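ABC-type phosphate transport system, periplasmic component (Lactobacillus brevis, PDB 4ECF) probably binds phosphate as the solute-binding component of an ABC transporter that imports it. Local coordinates at residues L101-F105 / T106-T110; A222-T225 / Y226-P230. All coordinates share one frame; numbering follows the deposited sequence.

Interaction 1 (L101-F105 / T106-T110)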
loop_
_atom_site.group_PDB
_atom_site.type_symbol
_atom_site.label_atom_id
_atom_site.label_comp_id
_atom_site.label_asym_id
_atom_site.label_seq_id
_atom_site.Cartn_x
_atom_site.Cartn_y
_atom_site.Cartn_z
ATOM N N LEU A 101 14.561 -13.056 3.903
ATOM C CA LEU A 101 13.856 -12.167 2.991
ATOM C C LEU A 101 14.825 -11.199 2.293
ATOM O O LEU A 101 14.745 -10.975 1.062
ATOM C CB LEU A 101 12.768 -11.420 3.753
ATOM C CG LEU A 101 11.899 -10.505 2.883
ATOM C CD1 LEU A 101 10.931 -11.266 1.964
ATOM C CD2 LEU A 101 11.096 -9.561 3.762
ATOM N N ILE A 102 15.764 -10.650 3.055
ATOM C CA ILE A 102 16.731 -9.693 2.515
ATOM C C ILE A 102 17.615 -10.409 1.504
ATOM O O ILE A 102 17.838 -9.933 0.407
ATOM C CB ILE A 102 17.569 -9.066 3.610
ATOM C CG1 ILE A 102 16.741 -8.060 4.402
ATOM C CG2 ILE A 102 18.793 -8.350 3.030
ATOM C CD1 ILE A 102 17.333 -7.628 5.731
ATOM N N LYS A 103 18.080 -11.587 1.879
ATOM C CA LYS A 103 18.967 -12.361 1.010
ATOM C C LYS A 103 18.248 -12.732 -0.266
ATOM O O LYS A 103 18.886 -12.827 -1.309
ATOM C CB LYS A 103 19.535 -13.593 1.714
ATOM C CG LYS A 103 20.612 -13.248 2.747
ATOM C CD LYS A 103 21.140 -14.529 3.378
ATOM C CE LYS A 103 22.387 -14.300 4.187
ATOM N NZ LYS A 103 22.884 -15.633 4.628
ATOM N N ILE A 104 16.953 -13.015 -0.203
ATOM C CA ILE A 104 16.209 -13.304 -1.445
ATOM C C ILE A 104 16.104 -12.082 -2.344
ATOM O O ILE A 104 16.383 -12.158 -3.544
ATOM C CB ILE A 104 14.827 -13.949 -1.137
ATOM C CG1 ILE A 104 15.073 -15.380 -0.618
ATOM C CG2 ILE A 104 13.875 -13.899 -2.357
ATOM C CD1 ILE A 104 13.858 -16.116 -0.087
ATOM N N PHE A 105 15.686 -10.958 -1.787
ATOM C CA PHE A 105 15.485 -9.745 -2.604
ATOM C C PHE A 105 16.790 -9.115 -3.107
ATOM O O PHE A 105 16.776 -8.426 -4.129
ATOM C CB PHE A 105 14.573 -8.745 -1.882
ATOM C CG PHE A 105 13.105 -8.986 -2.162
ATOM C CD1 PHE A 105 12.507 -8.417 -3.272
ATOM C CD2 PHE A 105 12.361 -9.873 -1.401
ATOM C CE1 PHE A 105 11.156 -8.665 -3.565
ATOM C CE2 PHE A 105 11.031 -10.128 -1.679
ATOM C CZ PHE A 105 10.433 -9.534 -2.784
ATOM N N THR A 106 17.898 -9.366 -2.412
ATOM C CA THR A 106 19.201 -8.934 -2.904
ATOM C C THR A 106 19.854 -9.897 -3.869
ATOM O O THR A 106 20.954 -9.593 -4.400
ATOM C CB THR A 106 20.161 -8.611 -1.760
ATOM O OG1 THR A 106 20.388 -9.797 -1.030
ATOM C CG2 THR A 106 19.582 -7.482 -0.886
ATOM N N GLY A 107 19.288 -11.096 -4.051
ATOM C CA GLY A 107 19.864 -12.087 -4.963
ATOM C C GLY A 107 20.919 -13.007 -4.380
ATOM O O GLY A 107 21.567 -13.757 -5.110
ATOM N N GLN A 108 21.154 -12.943 -3.079
ATOM C CA GLN A 108 22.103 -13.833 -2.436
ATOM C C GLN A 108 21.612 -15.279 -2.341
ATOM O O GLN A 108 22.405 -16.202 -2.347
ATOM C CB GLN A 108 22.418 -13.331 -1.028
ATOM C CG GLN A 108 23.136 -11.991 -1.023
ATOM C CD GLN A 108 23.265 -11.482 0.369
ATOM O OE1 GLN A 108 24.070 -12.005 1.141
ATOM N NE2 GLN A 108 22.430 -10.528 0.736
ATOM N N ILE A 109 20.305 -15.455 -2.194
ATOM C CA ILE A 109 19.645 -16.755 -2.221
ATOM C C ILE A 109 18.838 -16.794 -3.510
ATOM O O ILE A 109 18.099 -15.847 -3.824
ATOM C CB ILE A 109 18.705 -16.924 -1.022
ATOM C CG1 ILE A 109 19.524 -17.196 0.261
ATOM C CG2 ILE A 109 17.693 -18.047 -1.265
ATOM C CD1 ILE A 109 18.691 -17.115 1.534
ATOM N N THR A 110 19.042 -17.836 -4.315
ATOM C CA THR A 110 18.427 -17.866 -5.659
ATOM C C THR A 110 17.499 -19.072 -5.915
ATOM O O THR A 110 16.893 -19.155 -6.962
ATOM C CB THR A 110 19.512 -17.863 -6.760
ATOM O OG1 THR A 110 20.340 -19.005 -6.596
ATOM C CG2 THR A 110 20.353 -16.556 -6.701
HETATM O O HOH W 1 16.708 -14.071 -5.426
#
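The carbonyl oxygen of I102 is gripped twice by T106. The amide reaches it in the usual helical way, T106 N to I102 O at 2.9 Å, and the hydroxyl of the same residue adds a second bond, T106 OG1 to I102 O at 2.9 Å, arriving tilted 33° from the carbonyl plane. With chi1 at 63°, OG1 sits between the backbone N and the carbonyl carbon of T106, turned back over the last turn of helix 98-105. Having donated there, OG1 also accepts: Q108 NE2 approaches at 2.8 Å with T106 OG1 close to its amide plane, and the same amide end lies across the CG of K103. Beyond T106 the chain leaves through a Schellman motif: G107 has positive phi (87°), where a side chain would press on the preceding carbonyl, and G107 N bonds I104 O (3.1 Å) while Q108 N bonds K103 O weakly (2.9 Å). I109 N adds a further bond to K103 O, at 3.1 Å. I109 CD1 rests on K103 CB at 3.6 Å while its CG2 meets CG1 of I104. F105 meets F137 edge-to-face, and I104, touching L124 and I170, ties the helix end to strands 123-127 and 169-174. A water donates to both I104 O and I109 O. I102 O thus keeps its helical amide and gains a hydroxyl, whereas loop amides meet K103 O and, with water, I104 O.

Interaction 2 (A222-T225 / Y226-P230)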
loop_
_atom_site.group_PDB
_atom_site.type_symbol
_atom_site.label_atom_id
_atom_site.label_comp_id
_atom_site.label_asym_id
_atom_site.label_seq_id
_atom_site.Cartn_x
_atom_site.Cartn_y
_atom_site.Cartn_z
ATOM N N ALA A 222 -15.910 17.598 0.820
ATOM C CA ALA A 222 -16.977 16.761 1.321
ATOM C C ALA A 222 -16.635 15.285 1.302
ATOM O O ALA A 222 -16.913 14.561 2.255
ATOM C CB ALA A 222 -18.282 17.024 0.571
ATOM N N PHE A 223 -16.021 14.822 0.210
ATOM C CA PHE A 223 -15.660 13.430 0.119
ATOM C C PHE A 223 -14.593 13.043 1.149
ATOM O O PHE A 223 -14.678 11.976 1.779
ATOM C CB PHE A 223 -15.170 13.126 -1.285
ATOM C CG PHE A 223 -14.712 11.715 -1.497
ATOM C CD1 PHE A 223 -15.553 10.651 -1.242
ATOM C CD2 PHE A 223 -13.462 11.461 -2.030
ATOM C CE1 PHE A 223 -15.145 9.358 -1.471
ATOM C CE2 PHE A 223 -13.060 10.169 -2.275
ATOM C CZ PHE A 223 -13.900 9.116 -1.995
ATOM N N ILE A 224 -13.554 13.858 1.272
ATOM C CA ILE A 224 -12.532 13.563 2.290
ATOM C C ILE A 224 -13.150 13.500 3.694
ATOM O O ILE A 224 -12.879 12.531 4.469
ATOM C CB ILE A 224 -11.328 14.535 2.180
ATOM C CG1 ILE A 224 -10.587 14.322 0.862
ATOM C CG2 ILE A 224 -10.368 14.321 3.355
ATOM C CD1 ILE A 224 -9.593 15.430 0.613
ATOM N N THR A 225 -13.984 14.479 4.040
ATOM C CA THR A 225 -14.708 14.461 5.310
ATOM C C THR A 225 -15.487 13.126 5.493
ATOM O O THR A 225 -15.415 12.478 6.537
ATOM C CB THR A 225 -15.634 15.644 5.378
ATOM O OG1 THR A 225 -14.835 16.837 5.368
ATOM C CG2 THR A 225 -16.523 15.592 6.630
ATOM N N TYR A 226 -16.157 12.693 4.425
ATOM C CA TYR A 226 -16.898 11.429 4.435
ATOM C C TYR A 226 -16.011 10.221 4.694
ATOM O O TYR A 226 -16.305 9.416 5.570
ATOM C CB TYR A 226 -17.670 11.293 3.115
ATOM C CG TYR A 226 -18.532 10.076 2.975
ATOM C CD1 TYR A 226 -19.853 10.073 3.409
ATOM C CD2 TYR A 226 -18.081 8.977 2.286
ATOM C CE1 TYR A 226 -20.655 8.970 3.220
ATOM C CE2 TYR A 226 -18.907 7.869 2.085
ATOM C CZ TYR A 226 -20.170 7.882 2.543
ATOM O OH TYR A 226 -20.997 6.779 2.358
ATOM N N VAL A 227 -14.869 10.124 3.989
ATOM C CA VAL A 227 -13.957 9.025 4.171
ATOM C C VAL A 227 -13.396 9.000 5.614
ATOM O O VAL A 227 -13.263 7.952 6.187
ATOM C CB VAL A 227 -12.789 9.075 3.156
ATOM C CG1 VAL A 227 -11.757 8.010 3.461
ATOM C CG2 VAL A 227 -13.303 8.949 1.726
ATOM N N GLN A 228 -13.183 10.164 6.208
ATOM C CA GLN A 228 -12.634 10.242 7.588
ATOM C C GLN A 228 -13.732 10.110 8.677
ATOM O O GLN A 228 -13.428 10.081 9.879
ATOM C CB GLN A 228 -11.928 11.596 7.765
ATOM C CG GLN A 228 -10.643 11.703 7.010
ATOM C CD GLN A 228 -9.949 13.039 7.158
ATOM O OE1 GLN A 228 -10.571 14.093 7.139
ATOM N NE2 GLN A 228 -8.622 12.979 7.329
ATOM N N SER A 229 -15.001 10.046 8.300
ATOM C CA SER A 229 -16.084 10.140 9.272
ATOM C C SER A 229 -16.190 8.815 10.023
ATOM O O SER A 229 -15.919 7.757 9.424
ATOM C CB SER A 229 -17.416 10.496 8.585
ATOM O OG SER A 229 -17.856 9.415 7.774
ATOM N N PRO A 230 -16.525 8.875 11.328
ATOM C CA PRO A 230 -16.604 7.658 12.151
ATOM C C PRO A 230 -17.473 6.582 11.507
ATOM O O PRO A 230 -17.112 5.406 11.545
ATOM C CB PRO A 230 -17.219 8.151 13.455
ATOM C CG PRO A 230 -16.768 9.579 13.560
ATOM C CD PRO A 230 -16.742 10.101 12.137
#
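The C-terminal end of helix 218-228, with the short link into helix 230-239, is part of the periplasmic-binding-protein fold of the PstS family and packs on helix 15-28 and the main sheet; i to i+4 spacing governs its contacts. Bonds of this kind run from Y226 N to A222 O and from V227 N to F223 O, the latter 2.9 Å long. On the buried side the same spacing pairs F223 with V227. F223 has CG anti to the backbone N (chi1 178°), which swings the ring along the helix until one face lies against V227: CG2 stands 3.9 Å from the ring centroid, displaced toward the CE1-CZ rim, in a CH-pi contact. A21 of helix 15-28 touches both residues, so the pair belongs to the seam between the two helices. Y226 turns its ring to the same neighbour, meeting Y25 edge-to-face and bonding E28 through OH. One residue further round, I224 and Q228 run side by side in the same direction, with I224 CG2 3.8 Å from Q228 OE1, while Q228 NE2 bonds the carbonyl oxygen of R77 in strand 73-87. Were Q228 an alanine, the R77 carbonyl would probably lose this donor and the CG2 methyl of I224 its cover from the amide. The helix then gives way to S229, which occupies the N-cap position of the next helix and also looks back to the one just ended. Y226 O accepts both its amide, S229 N at 3.1 Å, and its hydroxyl, S229 OG at 2.7 Å, the latter in the carbonyl plane and on a lone pair.

Overall arrangement
Both contacts illustrate how a helix ends, and in each a hydroxyl-bearing residue folds back onto a carbonyl of the turn before it. Interaction 1 releases the chain through a glycine into a loop leading to strand 123-127, whereas interaction 2 passes almost directly into a second helix. Their centres are 42 Å apart, on opposite sides of the chain's centre and about 22 and 20 Å from it. Binding proteins of this kind hold their ligand in a cleft between two lobes, so both contacts probably lie away from the phosphate site. Interaction 1 packs its helix against strands 95-96, 123-127 and 169-174, interaction 2 against helix 15-28 and strands 55-58, 73-87 and 205-213.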